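Long-range contacts in muconolactone isomerase-like protein (Thermus thermophilus, PDB 1VDH), which catalyses the hydrogen peroxide-dependent decarboxylation of Fe-coproporphyrin III to heme b, the last step of coproporphyrin-dependent heme biosynthesis, and works as a homopentamer: residues C143-N148 / G230-G235; E42-L47 / A91-S96; Q59-I64 / T133-K138. All blocks are in the same frame, centred on the assembly; numbering follows the deposited sequence.

Interaction 1: residues C143-N148 / G230-G235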
loop_
_atom_site.group_PDB
_atom_site.type_symbol
_atom_site.label_atom_id
_atom_site.label_comp_id
_atom_site.label_asym_id
_atom_site.label_seq_id
_atom_site.Cartn_x
_atom_site.Cartn_y
_atom_site.Cartn_z
ATOM N N CYS A 143 -18.746 16.111 -0.024
ATOM C CA CYS A 143 -17.724 15.449 -0.821
ATOM C C CYS A 143 -16.401 15.938 -0.254
ATOM O O CYS A 143 -16.152 17.147 -0.212
ATOM C CB CYS A 143 -17.796 15.842 -2.299
ATOM S SG CYS A 143 -16.294 15.383 -3.261
ATOM N N PHE A 144 -15.594 15.014 0.256
ATOM C CA PHE A 144 -14.287 15.373 0.790
ATOM C C PHE A 144 -13.180 14.646 0.054
ATOM O O PHE A 144 -13.277 13.444 -0.199
ATOM C CB PHE A 144 -14.148 15.032 2.282
ATOM C CG PHE A 144 -12.720 15.114 2.781
ATOM C CD1 PHE A 144 -11.962 13.955 2.967
ATOM C CD2 PHE A 144 -12.111 16.348 2.979
ATOM C CE1 PHE A 144 -10.619 14.030 3.334
ATOM C CE2 PHE A 144 -10.768 16.437 3.346
ATOM C CZ PHE A 144 -10.018 15.275 3.523
ATOM N N TYR A 145 -12.104 15.370 -0.224
ATOM C CA TYR A 145 -10.934 14.792 -0.865
ATOM C C TYR A 145 -9.721 15.664 -0.606
ATOM O O TYR A 145 -9.840 16.887 -0.500
ATOM C CB TYR A 145 -11.137 14.629 -2.377
ATOM C CG TYR A 145 -11.333 15.921 -3.143
ATOM C CD1 TYR A 145 -10.257 16.560 -3.763
ATOM C CD2 TYR A 145 -12.601 16.478 -3.287
ATOM C CE1 TYR A 145 -10.443 17.719 -4.511
ATOM C CE2 TYR A 145 -12.796 17.636 -4.032
ATOM C CZ TYR A 145 -11.714 18.249 -4.640
ATOM O OH TYR A 145 -11.913 19.392 -5.374
ATOM N N PRO A 146 -8.564 15.035 -0.358
ATOM C CA PRO A 146 -7.331 15.779 -0.115
ATOM C C PRO A 146 -6.596 15.889 -1.456
ATOM O O PRO A 146 -6.899 15.145 -2.400
ATOM C CB PRO A 146 -6.590 14.876 0.867
ATOM C CG PRO A 146 -6.922 13.512 0.362
ATOM C CD PRO A 146 -8.409 13.619 0.030
ATOM N N MET A 147 -5.642 16.807 -1.550
ATOM C CA MET A 147 -4.893 16.969 -2.793
ATOM C C MET A 147 -3.595 17.729 -2.576
ATOM O O MET A 147 -3.415 18.392 -1.554
ATOM C CB MET A 147 -5.743 17.706 -3.847
ATOM C CG MET A 147 -6.066 19.166 -3.514
ATOM S SD MET A 147 -7.031 20.001 -4.823
ATOM C CE MET A 147 -5.777 20.261 -6.065
ATOM N N ASN A 148 -2.686 17.577 -3.538
ATOM C CA ASN A 148 -1.397 18.263 -3.560
ATOM C C ASN A 148 -1.314 18.988 -4.897
ATOM O O ASN A 148 -2.095 18.718 -5.814
ATOM C CB ASN A 148 -0.221 17.273 -3.577
ATOM C CG ASN A 148 -0.159 16.390 -2.358
ATOM O OD1 ASN A 148 0.265 15.238 -2.446
ATOM N ND2 ASN A 148 -0.551 16.922 -1.212
ATOM N N GLY A 230 -6.306 12.691 -3.952
ATOM C CA GLY A 230 -6.352 11.543 -3.060
ATOM C C GLY A 230 -7.716 10.869 -3.100
ATOM O O GLY A 230 -8.437 10.998 -4.087
ATOM N N PRO A 231 -8.107 10.150 -2.038
ATOM C CA PRO A 231 -9.407 9.467 -1.995
ATOM C C PRO A 231 -10.593 10.433 -1.931
ATOM O O PRO A 231 -10.464 11.546 -1.422
ATOM C CB PRO A 231 -9.303 8.624 -0.726
ATOM C CG PRO A 231 -8.421 9.457 0.161
ATOM C CD PRO A 231 -7.345 9.921 -0.799
ATOM N N PHE A 232 -11.729 10.018 -2.489
ATOM C CA PHE A 232 -12.946 10.832 -2.480
ATOM C C PHE A 232 -14.013 10.145 -1.636
ATOM O O PHE A 232 -14.308 8.961 -1.834
ATOM C CB PHE A 232 -13.485 11.051 -3.903
ATOM C CG PHE A 232 -12.695 12.045 -4.712
ATOM C CD1 PHE A 232 -11.441 11.718 -5.217
ATOM C CD2 PHE A 232 -13.206 13.314 -4.965
ATOM C CE1 PHE A 232 -10.705 12.648 -5.962
ATOM C CE2 PHE A 232 -12.481 14.248 -5.707
ATOM C CZ PHE A 232 -11.230 13.916 -6.205
ATOM N N PHE A 233 -14.566 10.886 -0.680
ATOM C CA PHE A 233 -15.604 10.368 0.212
ATOM C C PHE A 233 -16.889 11.154 0.012
ATOM O O PHE A 233 -16.868 12.384 -0.016
ATOM C CB PHE A 233 -15.204 10.537 1.682
ATOM C CG PHE A 233 -13.993 9.749 2.090
ATOM C CD1 PHE A 233 -14.129 8.557 2.786
ATOM C CD2 PHE A 233 -12.713 10.227 1.823
ATOM C CE1 PHE A 233 -13.008 7.851 3.218
ATOM C CE2 PHE A 233 -11.593 9.532 2.249
ATOM C CZ PHE A 233 -11.738 8.341 2.950
ATOM N N VAL A 234 -18.005 10.451 -0.127
ATOM C CA VAL A 234 -19.289 11.124 -0.283
ATOM C C VAL A 234 -20.193 10.701 0.864
ATOM O O VAL A 234 -20.327 9.513 1.156
ATOM C CB VAL A 234 -19.974 10.806 -1.627
ATOM C CG1 VAL A 234 -21.305 11.557 -1.720
ATOM C CG2 VAL A 234 -19.081 11.221 -2.790
ATOM N N GLY A 235 -20.788 11.683 1.532
ATOM C CA GLY A 235 -21.666 11.381 2.645
ATOM C C GLY A 235 -22.941 12.203 2.652
ATOM O O GLY A 235 -22.993 13.297 2.096
#
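With chi1 at 63°, the CG of Tyr145 lies between its backbone N and carbonyl carbon, while in Phe232 CG stands anti to the carbonyl carbon; these two settings lay the rings side by side, pointing the same way. They form an offset stack, planes at 20°, in which Tyr145 CG comes within 3.3 Å of Phe232 CE2. The overlap is displaced enough that Tyr145 CB, 3.6 Å from the centroid of the Phe232 ring, sits over the middle of that ring as a CH-pi contact. Cys143 SG reaches the edge of the same phenyl group, 4.1 Å from CD2 of Phe232, a sulfur-aromatic contact for which a small, polarisable thiol is well suited. Phe144 and Phe233 form an antiparallel hydrogen-bonded pair, each N donating to the other's O at 2.9 Å, and their side chains share the other face of the sheet. Strands 141-152 and 227-237 are thereby joined within the curled antiparallel sheet of the chlorite dismutase family, a dimeric alpha-beta barrel fold. Tyr145 is the predicted active-site residue and, with Pro146, belongs to the predicted coproheme-binding set, so Phe232 probably backs the ring of this presumed catalytic residue. Beyond the paired residues, where 230-232 is loop, the regular ladder ends: the rings of Pro146 and Pro231 cross at about a right angle, CG of Pro146 3.8 Å from CD of Pro231. Gly230 N still donates to Pro146 O (3.0 Å), tilted 32° from the carbonyl plane, and Asp195 of a second subunit accepts a hydrogen bond from Phe232 N.

Interaction 2: residues E42-L47 / A91-S96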
loop_
_atom_site.group_PDB
_atom_site.type_symbol
_atom_site.label_atom_id
_atom_site.label_comp_id
_atom_site.label_asym_id
_atom_site.label_seq_id
_atom_site.Cartn_x
_atom_site.Cartn_y
_atom_site.Cartn_z
ATOM N N GLU A 42 -27.735 7.539 24.106
ATOM C CA GLU A 42 -27.948 8.675 25.002
ATOM C C GLU A 42 -26.654 9.435 25.249
ATOM O O GLU A 42 -26.634 10.666 25.224
ATOM C CB GLU A 42 -28.558 8.216 26.332
ATOM C CG GLU A 42 -29.992 7.700 26.221
ATOM C CD GLU A 42 -30.959 8.734 25.660
ATOM O OE1 GLU A 42 -31.863 8.345 24.889
ATOM O OE2 GLU A 42 -30.821 9.934 25.984
ATOM N N GLU A 43 -25.573 8.698 25.480
ATOM C CA GLU A 43 -24.272 9.313 25.711
ATOM C C GLU A 43 -23.786 10.047 24.458
ATOM O O GLU A 43 -23.190 11.116 24.556
ATOM C CB GLU A 43 -23.248 8.257 26.119
ATOM C CG GLU A 43 -21.867 8.827 26.412
ATOM C CD GLU A 43 -20.828 7.752 26.655
ATOM O OE1 GLU A 43 -19.997 7.926 27.570
ATOM O OE2 GLU A 43 -20.834 6.736 25.929
ATOM N N LEU A 44 -24.027 9.463 23.285
ATOM C CA LEU A 44 -23.609 10.090 22.026
ATOM C C LEU A 44 -24.339 11.415 21.823
ATOM O O LEU A 44 -23.727 12.412 21.433
ATOM C CB LEU A 44 -23.861 9.157 20.838
ATOM C CG LEU A 44 -23.415 9.679 19.465
ATOM C CD1 LEU A 44 -21.913 9.970 19.471
ATOM C CD2 LEU A 44 -23.757 8.659 18.396
ATOM N N LYS A 45 -25.639 11.432 22.113
ATOM C CA LYS A 45 -26.437 12.650 21.979
ATOM C C LYS A 45 -25.877 13.749 22.874
ATOM O O LYS A 45 -25.828 14.913 22.480
ATOM C CB LYS A 45 -27.906 12.395 22.333
ATOM C CG LYS A 45 -28.688 11.653 21.261
ATOM C CD LYS A 45 -30.192 11.732 21.510
ATOM C CE LYS A 45 -30.585 11.070 22.820
ATOM N NZ LYS A 45 -32.062 11.113 23.042
ATOM N N GLY A 46 -25.450 13.369 24.077
ATOM C CA GLY A 46 -24.877 14.332 25.003
ATOM C C GLY A 46 -23.629 14.974 24.419
ATOM O O GLY A 46 -23.427 16.181 24.540
ATOM N N LEU A 47 -22.789 14.163 23.779
ATOM C CA LEU A 47 -21.566 14.667 23.160
ATOM C C LEU A 47 -21.884 15.612 21.994
ATOM O O LEU A 47 -21.335 16.715 21.912
ATOM C CB LEU A 47 -20.697 13.503 22.672
ATOM C CG LEU A 47 -19.416 13.877 21.921
ATOM C CD1 LEU A 47 -18.536 14.796 22.772
ATOM C CD2 LEU A 47 -18.672 12.615 21.533
ATOM N N ALA A 91 -10.995 12.830 21.193
ATOM C CA ALA A 91 -10.787 11.935 22.328
ATOM C C ALA A 91 -12.128 11.566 22.965
ATOM O O ALA A 91 -12.356 10.412 23.312
ATOM C CB ALA A 91 -9.868 12.585 23.354
ATOM N N ARG A 92 -13.013 12.551 23.097
ATOM C CA ARG A 92 -14.336 12.330 23.680
ATOM C C ARG A 92 -15.135 11.299 22.886
ATOM O O ARG A 92 -15.796 10.436 23.465
ATOM C CB ARG A 92 -15.114 13.643 23.763
ATOM C CG ARG A 92 -14.676 14.568 24.892
ATOM C CD ARG A 92 -14.993 13.972 26.259
ATOM N NE ARG A 92 -16.426 13.737 26.448
ATOM C CZ ARG A 92 -17.318 14.689 26.715
ATOM N NH1 ARG A 92 -16.935 15.955 26.825
ATOM N NH2 ARG A 92 -18.596 14.376 26.878
ATOM N N LEU A 93 -15.075 11.389 21.558
ATOM C CA LEU A 93 -15.790 10.438 20.712
ATOM C C LEU A 93 -15.188 9.046 20.876
ATOM O O LEU A 93 -15.909 8.064 21.055
ATOM C CB LEU A 93 -15.727 10.866 19.240
ATOM C CG LEU A 93 -16.407 9.951 18.213
ATOM C CD1 LEU A 93 -17.885 9.747 18.555
ATOM C CD2 LEU A 93 -16.247 10.542 16.825
ATOM N N SER A 94 -13.861 8.975 20.855
ATOM C CA SER A 94 -13.167 7.701 20.986
ATOM C C SER A 94 -13.401 6.980 22.310
ATOM O O SER A 94 -13.378 5.750 22.351
ATOM C CB SER A 94 -11.671 7.874 20.723
ATOM O OG SER A 94 -11.421 7.989 19.328
ATOM N N ARG A 95 -13.632 7.727 23.386
ATOM C CA ARG A 95 -13.876 7.082 24.675
ATOM C C ARG A 95 -15.349 6.766 24.935
ATOM O O ARG A 95 -15.681 6.104 25.919
ATOM C CB ARG A 95 -13.279 7.888 25.836
ATOM C CG ARG A 95 -13.860 9.260 26.049
ATOM C CD ARG A 95 -13.371 9.857 27.370
ATOM N NE ARG A 95 -11.914 9.956 27.441
ATOM C CZ ARG A 95 -11.224 11.091 27.332
ATOM N NH1 ARG A 95 -11.851 12.247 27.143
ATOM N NH2 ARG A 95 -9.898 11.069 27.415
ATOM N N SER A 96 -16.227 7.208 24.037
ATOM C CA SER A 96 -17.659 6.950 24.193
ATOM C C SER A 96 -17.967 5.465 24.006
ATOM O O SER A 96 -17.225 4.749 23.327
ATOM C CB SER A 96 -18.468 7.773 23.181
ATOM O OG SER A 96 -18.324 7.257 21.864
HETATM O O HOH W 1 -17.776 6.168 27.954
#
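Leu47 lays one methyl over the guanidinium of Arg92: CD1 stands above the centre of that flat group, 4.1 Å from CZ of Arg92, and also meets CB of Arg92 at 3.7 Å. The arginine can offer both ends to one methyl because its chain folds back at chi2 and chi3 (-67° and -61°), while the two side chains run past each other in opposite directions. The second branch of Leu47 goes to the next residue, CD2 resting 3.7 Å from CA of Leu93; a branched leucine suits position 47, where its two methyls reach two successive residues. One turn earlier on the same helix, Leu44 continues the apolar seam, its CD1 4.1 Å from CD1 of Leu93. Helices 34-56 and 83-95 pack here as an antiparallel pair, their local axes 10.7 Å apart at an angle of 176°, with Leu93 also reaching strand 10-24. At the C-terminal end of helix 83-95 the contact turns polar. Glu43 extends its carboxylate to Ser96, OE2 lying 3.6 Å from CA of Ser96, and this oxygen accepts from the backbone N of Ala97; OE1 is linked by a water to Arg95 O. Ser96 turns its hydroxyl back to Leu93 O (2.7 Å from OG), which also takes a bond from Ser96 N, and OG bonds with the N of Ala99 as well. Leucines and the aliphatic part of Arg92 thus make an apolar centre, while the charged ends find partners at its rim, Glu43 in Ala97 N and the water, Arg92 in a salt bridge to Glu50.

Interaction 3: residues Q59-I64 / T133-K138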
loop_
_atom_site.group_PDB
_atom_site.type_symbol
_atom_site.label_atom_id
_atom_site.label_comp_id
_atom_site.label_asym_id
_atom_site.label_seq_id
_atom_site.Cartn_x
_atom_site.Cartn_y
_atom_site.Cartn_z
ATOM N N GLN A 59 -18.330 29.185 18.386
ATOM C CA GLN A 59 -17.011 28.648 18.722
ATOM C C GLN A 59 -16.606 27.443 17.871
ATOM O O GLN A 59 -15.727 26.668 18.264
ATOM C CB GLN A 59 -16.968 28.243 20.203
ATOM C CG GLN A 59 -17.316 29.356 21.174
ATOM C CD GLN A 59 -16.438 30.576 20.999
ATOM O OE1 GLN A 59 -15.235 30.465 20.751
ATOM N NE2 GLN A 59 -17.038 31.753 21.123
ATOM N N GLY A 60 -17.267 27.271 16.731
ATOM C CA GLY A 60 -16.954 26.158 15.851
ATOM C C GLY A 60 -18.173 25.686 15.085
ATOM O O GLY A 60 -19.216 26.344 15.093
ATOM N N SER A 61 -18.047 24.538 14.427
ATOM C CA SER A 61 -19.148 23.971 13.657
ATOM C C SER A 61 -18.913 22.471 13.494
ATOM O O SER A 61 -17.795 21.988 13.704
ATOM C CB SER A 61 -19.237 24.657 12.286
ATOM O OG SER A 61 -20.425 24.293 11.600
ATOM N N TYR A 62 -19.965 21.731 13.153
ATOM C CA TYR A 62 -19.838 20.287 12.970
ATOM C C TYR A 62 -20.886 19.711 12.020
ATOM O O TYR A 62 -21.869 20.368 11.672
ATOM C CB TYR A 62 -19.956 19.557 14.313
ATOM C CG TYR A 62 -21.393 19.308 14.733
ATOM C CD1 TYR A 62 -21.976 18.049 14.577
ATOM C CD2 TYR A 62 -22.186 20.344 15.227
ATOM C CE1 TYR A 62 -23.312 17.829 14.897
ATOM C CE2 TYR A 62 -23.528 20.132 15.550
ATOM C CZ TYR A 62 -24.082 18.873 15.381
ATOM O OH TYR A 62 -25.404 18.650 15.695
ATOM N N GLY A 63 -20.682 18.448 11.670
ATOM C CA GLY A 63 -21.594 17.731 10.806
ATOM C C GLY A 63 -21.304 16.250 10.910
ATOM O O GLY A 63 -20.149 15.853 11.096
ATOM N N ILE A 64 -22.351 15.430 10.873
ATOM C CA ILE A 64 -22.187 13.975 10.931
ATOM C C ILE A 64 -22.821 13.412 9.665
ATOM O O ILE A 64 -23.958 13.754 9.329
ATOM C CB ILE A 64 -22.830 13.363 12.193
ATOM C CG1 ILE A 64 -22.117 13.891 13.446
ATOM C CG2 ILE A 64 -22.742 11.834 12.142
ATOM C CD1 ILE A 64 -22.676 13.363 14.762
ATOM N N THR A 133 -14.321 31.245 8.963
ATOM C CA THR A 133 -15.086 30.469 9.931
ATOM C C THR A 133 -16.362 29.913 9.297
ATOM O O THR A 133 -17.472 30.198 9.753
ATOM C CB THR A 133 -15.447 31.349 11.148
ATOM O OG1 THR A 133 -16.171 32.505 10.703
ATOM C CG2 THR A 133 -14.184 31.809 11.854
ATOM N N PRO A 134 -16.210 29.027 8.298
ATOM C CA PRO A 134 -17.362 28.438 7.610
ATOM C C PRO A 134 -18.174 27.457 8.447
ATOM O O PRO A 134 -17.624 26.560 9.093
ATOM C CB PRO A 134 -16.714 27.743 6.413
ATOM C CG PRO A 134 -15.430 27.221 7.005
ATOM C CD PRO A 134 -14.949 28.404 7.841
ATOM N N ARG A 135 -19.487 27.658 8.458
ATOM C CA ARG A 135 -20.384 26.768 9.183
ATOM C C ARG A 135 -20.782 25.640 8.253
ATOM O O ARG A 135 -21.022 25.862 7.068
ATOM C CB ARG A 135 -21.644 27.505 9.646
ATOM C CG ARG A 135 -21.543 28.129 11.025
ATOM C CD ARG A 135 -20.534 29.267 11.069
ATOM N NE ARG A 135 -20.617 29.995 12.333
ATOM C CZ ARG A 135 -19.898 31.074 12.630
ATOM N NH1 ARG A 135 -20.059 31.668 13.809
ATOM N NH2 ARG A 135 -19.005 31.544 11.768
ATOM N N VAL A 136 -20.837 24.427 8.794
ATOM C CA VAL A 136 -21.216 23.249 8.025
ATOM C C VAL A 136 -22.731 23.264 7.785
ATOM O O VAL A 136 -23.508 23.361 8.736
ATOM C CB VAL A 136 -20.841 21.962 8.797
ATOM C CG1 VAL A 136 -21.310 20.744 8.052
ATOM C CG2 VAL A 136 -19.339 21.903 9.024
ATOM N N PRO A 137 -23.169 23.193 6.511
ATOM C CA PRO A 137 -24.605 23.200 6.202
ATOM C C PRO A 137 -25.337 22.005 6.815
ATOM O O PRO A 137 -24.762 20.925 6.987
ATOM C CB PRO A 137 -24.634 23.216 4.666
ATOM C CG PRO A 137 -23.320 22.629 4.272
ATOM C CD PRO A 137 -22.363 23.206 5.276
ATOM N N LYS A 138 -26.605 22.209 7.162
ATOM C CA LYS A 138 -27.391 21.174 7.826
ATOM C C LYS A 138 -28.346 20.345 6.974
ATOM O O LYS A 138 -29.394 19.916 7.453
ATOM C CB LYS A 138 -28.148 21.789 9.004
ATOM C CG LYS A 138 -27.270 22.636 9.916
ATOM C CD LYS A 138 -26.169 21.808 10.549
ATOM C CE LYS A 138 -25.267 22.671 11.407
ATOM N NZ LYS A 138 -24.231 21.857 12.089
HETATM O O HOH W 2 -20.476 28.654 14.876
HETATM O O HOH W 3 -26.824 20.742 14.135
#
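The start of strand 61-67 and the irregular segment 133-138 run side by side, their directions 40° apart, with CA of Ser61 5.4 Å from CA of Arg135. Instead of a ladder of backbone bonds, side chains bridge the two. Ser61, its OG anti to the backbone N (chi1 -170°), reaches across to accept from Val136 N at 2.8 Å in a nearly straight bond (171° at the hydrogen); serine's short hydroxyl can stand in for a strand carbonyl. Val136 packs CB against Tyr62 O and turns CG1 to Gly63, whose lack of a side chain makes room for that methyl. Lys138, long enough to return from the loop, donates from NZ to Tyr62 O (2.8 Å) and lies off-centre near the Tyr62 ring, 4.3 Å from NZ to its centroid, in a cation-pi contact. Pro134 of the same loop lies about 6 Å, side chain to side chain, from Arg131, a predicted coproheme-binding residue. Glu55 of helix 34-56 gathers the polar groups: its OE2 pairs with Lys138 NZ and hydrogen-bonds Ser61 OG and Tyr62 N. Val136 also touches Leu79 of strand 74-80, and Pro137 meets Met184 of strand 184-189, so the loop lies against the sheet.

The three contacts involve one antiparallel sheet, two helices and a loop laid against the sheet. Interactions 1 and 3 share that sheet, through neighbouring strands 227-237 and 61-67; their centres are 18 Å apart and their nearest atoms about 7 Å. Interaction 2, between two helices, is about 18 Å from interaction 3 and 26 Å from interaction 1, centre to centre. Helix 34-56 is followed in the chain by strand 61-67, and the segments of interactions 2 and 3 alternate, whereas both close before interaction 1 opens. Interaction 1 holds Tyr145 and part of the predicted coproheme site; each of interactions 1 and 2 also touches another subunit, whereas none touches interaction 3.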